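Local atomic coordinates of serine hydrolase CCSP0084 (Cycloclasticus sp. P1, PDB entry 4I3F), a protein that is a serine hydrolase of the alpha/beta hydrolase fold, probably cleaving esters and the carbon-carbon bond of meta-cleavage products from aromatic degradation. Residues I27-G30 and S31-T34; G56-A59 and M60-W63. All blocks are in the same frame, centred on the assembly; numbering follows the deposited sequence.

Interaction 1 (I27-G30 and S31-T34); sequences IQTG and SFNT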
loop_
_atom_site.group_PDB
_atom_site.type_symbol
_atom_site.label_atom_id
_atom_site.label_comp_id
_atom_site.label_asym_id
_atom_site.label_seq_id
_atom_site.Cartn_x
_atom_site.Cartn_y
_atom_site.Cartn_z
ATOM N N ILE A 27 -3.365 -18.134 -5.221
ATOM C CA ILE A 27 -3.494 -18.128 -6.665
ATOM C C ILE A 27 -2.129 -17.948 -7.318
ATOM O O ILE A 27 -1.333 -17.108 -6.897
ATOM C CB ILE A 27 -4.515 -17.053 -7.107
ATOM C CG1 ILE A 27 -4.727 -17.075 -8.616
ATOM C CG2 ILE A 27 -4.113 -15.674 -6.620
ATOM C CD1 ILE A 27 -6.031 -16.423 -9.027
ATOM N N GLN A 28 -1.847 -18.769 -8.324
ATOM C CA GLN A 28 -0.547 -18.713 -8.978
ATOM C C GLN A 28 -0.387 -17.413 -9.758
ATOM O O GLN A 28 -1.203 -17.091 -10.620
ATOM C CB GLN A 28 -0.377 -19.908 -9.907
ATOM C CG GLN A 28 0.969 -19.964 -10.595
ATOM C CD GLN A 28 1.122 -21.221 -11.418
ATOM O OE1 GLN A 28 0.733 -22.306 -10.989
ATOM N NE2 GLN A 28 1.678 -21.083 -12.616
ATOM N N THR A 29 0.666 -16.663 -9.450
ATOM C CA THR A 29 0.956 -15.434 -10.168
ATOM C C THR A 29 2.399 -15.511 -10.621
ATOM O O THR A 29 3.315 -15.148 -9.873
ATOM C CB THR A 29 0.747 -14.185 -9.286
ATOM O OG1 THR A 29 1.450 -14.360 -8.048
ATOM C CG2 THR A 29 -0.735 -13.987 -8.977
ATOM N N GLY A 30 2.603 -16.006 -11.836
ATOM C CA GLY A 30 3.950 -16.219 -12.335
ATOM C C GLY A 30 4.646 -17.351 -11.601
ATOM O O GLY A 30 4.104 -18.449 -11.500
ATOM N N SER A 31 5.836 -17.074 -11.069
ATOM C CA SER A 31 6.684 -18.114 -10.503
ATOM C C SER A 31 6.386 -18.412 -9.034
ATOM O O SER A 31 7.038 -19.270 -8.430
ATOM C CB SER A 31 8.159 -17.741 -10.663
ATOM O OG SER A 31 8.435 -16.501 -10.032
ATOM N N PHE A 32 5.412 -17.716 -8.451
ATOM C CA PHE A 32 5.087 -17.930 -7.044
ATOM C C PHE A 32 3.587 -17.804 -6.810
ATOM O O PHE A 32 2.860 -17.337 -7.688
ATOM C CB PHE A 32 5.831 -16.913 -6.168
ATOM C CG PHE A 32 5.482 -15.491 -6.465
ATOM C CD1 PHE A 32 4.550 -14.818 -5.687
ATOM C CD2 PHE A 32 6.071 -14.824 -7.538
ATOM C CE1 PHE A 32 4.212 -13.508 -5.971
ATOM C CE2 PHE A 32 5.744 -13.506 -7.822
ATOM C CZ PHE A 32 4.807 -12.845 -7.040
ATOM N N ASN A 33 3.124 -18.202 -5.626
ATOM C CA ASN A 33 1.708 -18.048 -5.285
ATOM C C ASN A 33 1.401 -16.769 -4.528
ATOM O O ASN A 33 2.166 -16.356 -3.655
ATOM C CB ASN A 33 1.211 -19.244 -4.479
ATOM C CG ASN A 33 1.044 -20.476 -5.326
ATOM O OD1 ASN A 33 0.559 -20.401 -6.450
ATOM N ND2 ASN A 33 1.456 -21.623 -4.795
ATOM N N THR A 34 0.265 -16.160 -4.859
ATOM C CA THR A 34 -0.209 -14.975 -4.153
ATOM C C THR A 34 -1.359 -15.317 -3.212
ATOM O O THR A 34 -2.330 -15.954 -3.617
ATOM C CB THR A 34 -0.670 -13.890 -5.137
ATOM O OG1 THR A 34 0.477 -13.298 -5.754
ATOM C CG2 THR A 34 -1.453 -12.799 -4.412
#
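Ile27 and Thr34 pair close to the turn end of a beta hairpin, and the backbone bonds define its register. As an antiparallel hydrogen-bonded pair they exchange two bonds, Ile27 N to Thr34 O at 2.9 Å and Thr34 N to Ile27 O at 2.8 Å, the latter almost straight at the hydrogen (176°). Gln28 and Asn33 form the non-hydrogen-bonded pair that follows. Nearest the reversal, Thr29 N donates to Phe32 O at 2.9 Å; the chain turns through a type II' beta turn from Thr29 to Phe32, with Gly30 taking the positive phi of its first inner corner.

Hydroxyl chemistry occupies the face shared by Ile27, Thr29, Phe32 and Thr34. Thr29 OG1 and Thr34 OG1 are hydrogen-bonded at 2.7 Å, the two side chains meeting at about a right angle, and Thr34 OG1 is also bonded to Gln106 NE2. Placed between its own backbone N and carbonyl carbon (chi1 51°), Thr29 OG1 also comes over one face of the Phe32 ring, 3.6 Å from Phe32 CE1. Thr29 O lies above the ring plane too, offset toward the rim.

Apolar packing is slighter: Thr29 CG2 lies 3.8 Å from Thr34 CB, and the Ile27 and Thr34 side chains lie side by side, with Ile27 CG2 4.2 Å from Thr34 CB. On the other face, the amide oxygen of Asn33, OD1, lies against Gln28 CA at 3.2 Å, and the side-chain amides of Asn33 and Gln28 are turned 50° apart.

The hairpin lies at one edge of the central sheet, strand 23-29 being outermost and strand 32-39 next to it. Helix 96-113 covers the threonine face, where Leu110 and Ala113 meet Ile27 and Asp109 meets Thr29. Beside the turn, Ser31 OG bonds Asn90 ND2 and the Phe32 ring meets His89.

Interaction 2 (G56-A59 and M60-W63); sequences GANA and MSNW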
loop_
_atom_site.group_PDB
_atom_site.type_symbol
_atom_site.label_atom_id
_atom_site.label_comp_id
_atom_site.label_asym_id
_atom_site.label_seq_id
_atom_site.Cartn_x
_atom_site.Cartn_y
_atom_site.Cartn_z
ATOM N N GLY A 56 6.130 -6.819 8.783
ATOM C CA GLY A 56 5.011 -7.704 9.043
ATOM C C GLY A 56 3.733 -7.284 8.346
ATOM O O GLY A 56 2.668 -7.840 8.612
ATOM N N ALA A 57 3.829 -6.302 7.453
ATOM C CA ALA A 57 2.658 -5.855 6.700
ATOM C C ALA A 57 2.025 -6.990 5.899
ATOM O O ALA A 57 2.722 -7.884 5.412
ATOM C CB ALA A 57 3.016 -4.714 5.765
ATOM N N ASN A 58 0.703 -6.943 5.780
ATOM C CA ASN A 58 -0.031 -7.822 4.871
ATOM C C ASN A 58 -1.331 -7.140 4.457
ATOM O O ASN A 58 -1.618 -6.027 4.908
ATOM C CB ASN A 58 -0.237 -9.240 5.461
ATOM C CG ASN A 58 -1.262 -9.291 6.614
ATOM O OD1 ASN A 58 -1.659 -10.373 7.048
ATOM N ND2 ASN A 58 -1.696 -8.143 7.090
ATOM N N ALA A 59 -2.108 -7.787 3.596
ATOM C CA ALA A 59 -3.329 -7.173 3.076
ATOM C C ALA A 59 -4.318 -6.844 4.185
ATOM O O ALA A 59 -4.799 -5.719 4.295
ATOM C CB ALA A 59 -3.972 -8.076 2.042
ATOM N N MET A 60 -4.637 -7.830 5.012
ATOM C CA MET A 60 -5.696 -7.630 5.988
ATOM C C MET A 60 -5.356 -6.604 7.064
ATOM O O MET A 60 -6.246 -5.893 7.524
ATOM C CB MET A 60 -6.136 -8.955 6.602
ATOM C CG MET A 60 -6.879 -9.829 5.613
ATOM S SD MET A 60 -8.202 -8.914 4.797
ATOM C CE MET A 60 -9.294 -8.712 6.196
ATOM N N SER A 61 -4.085 -6.509 7.464
ATOM C CA SER A 61 -3.720 -5.548 8.516
ATOM C C SER A 61 -3.996 -4.123 8.038
ATOM O O SER A 61 -4.350 -3.247 8.835
ATOM C CB SER A 61 -2.257 -5.699 8.958
ATOM O OG SER A 61 -1.366 -5.340 7.921
ATOM N N ASN A 62 -3.861 -3.908 6.735
ATOM C CA ASN A 62 -4.145 -2.617 6.131
ATOM C C ASN A 62 -5.624 -2.415 5.845
ATOM O O ASN A 62 -6.174 -1.353 6.128
ATOM C CB ASN A 62 -3.405 -2.482 4.801
ATOM C CG ASN A 62 -1.981 -2.030 4.961
ATOM O OD1 ASN A 62 -1.534 -1.094 4.288
ATOM N ND2 ASN A 62 -1.246 -2.701 5.836
ATOM N N TRP A 63 -6.265 -3.436 5.275
ATOM C CA TRP A 63 -7.554 -3.228 4.615
ATOM C C TRP A 63 -8.760 -3.868 5.295
ATOM O O TRP A 63 -9.857 -3.848 4.737
ATOM C CB TRP A 63 -7.473 -3.658 3.134
ATOM C CG TRP A 63 -6.363 -2.990 2.370
ATOM C CD1 TRP A 63 -5.319 -3.603 1.731
ATOM C CD2 TRP A 63 -6.170 -1.578 2.181
ATOM N NE1 TRP A 63 -4.498 -2.662 1.153
ATOM C CE2 TRP A 63 -4.999 -1.413 1.415
ATOM C CE3 TRP A 63 -6.876 -0.442 2.584
ATOM C CZ2 TRP A 63 -4.517 -0.150 1.038
ATOM C CZ3 TRP A 63 -6.397 0.812 2.215
ATOM C CH2 TRP A 63 -5.227 0.948 1.456
#
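Ala57 and Ser61 come together where the loop following strand 46-50 enters the short helix 59-63, a helix N-terminus with Asn58 at the N-cap position. Ala57 makes the lighter approach, its CA lying 4.2 Å from Ser61 OG.

Asn58 brings the side-chain part of the contact. With CG between the backbone N and the carbonyl carbon (chi1 72°), the end of its side chain turns toward the start of the helix and comes close to Ser61. The backbone carbonyl of Asn58 faces the same residue: Ser61 OG lies 3.1 Å from Asn58 O, a possible bond whose proton also has another acceptor within reach. That hydroxyl is brought back toward the loop by its own first torsion (chi1 67°), which sets OG between the Ser61 backbone N and carbonyl carbon. Asn58 O also lies beside Asn62, with Asn62 CB 4.0 Å away. The polar end of Asn62 has partners beyond the turn: its OD1 accepts from Asn124 ND2 and Gly52 N, tying the helix to the end of strand 119-124 and to the loop after strand 46-50.

Ala59 opens the helix. Its N is bonded to Asp80 OD1, and its methyl group packs on Asn37 of strand 32-39. Its carbonyl oxygen receives the helical bond from Trp63 N at 2.9 Å, with an N-H...O angle of 146°, and a weak one from Asn62 N at 3.2 Å. The Trp63 indole, near the probable nucleophile elbow, touches Val122 and Asn124; its CD1 stands 3.4 Å from Ala59 O, which approaches the ring obliquely.

Overall arrangement
The two interactions are local and in series along the chain, their centres about 19 Å apart and their nearest atoms about 8 Å apart, so they do not touch. The centre of interaction 1 is about 19 Å from the centre of the chain, with half of its touching residues exposed; that of interaction 2 is about 9 Å from it, with none exposed. Strand 32-39 is common to both settings: it forms one arm of the hairpin, and its Asn37 packs against Ala59 and Met60. Their chemistry differs accordingly. Residues 27-34 rely on reciprocal cross-strand backbone bonds and a buried hydroxyl pair, whereas residues 56-63 depend on helix-start geometry and on polar links to neighbouring loops and to strand 119-124, with Trp63 near the probable nucleophile elbow.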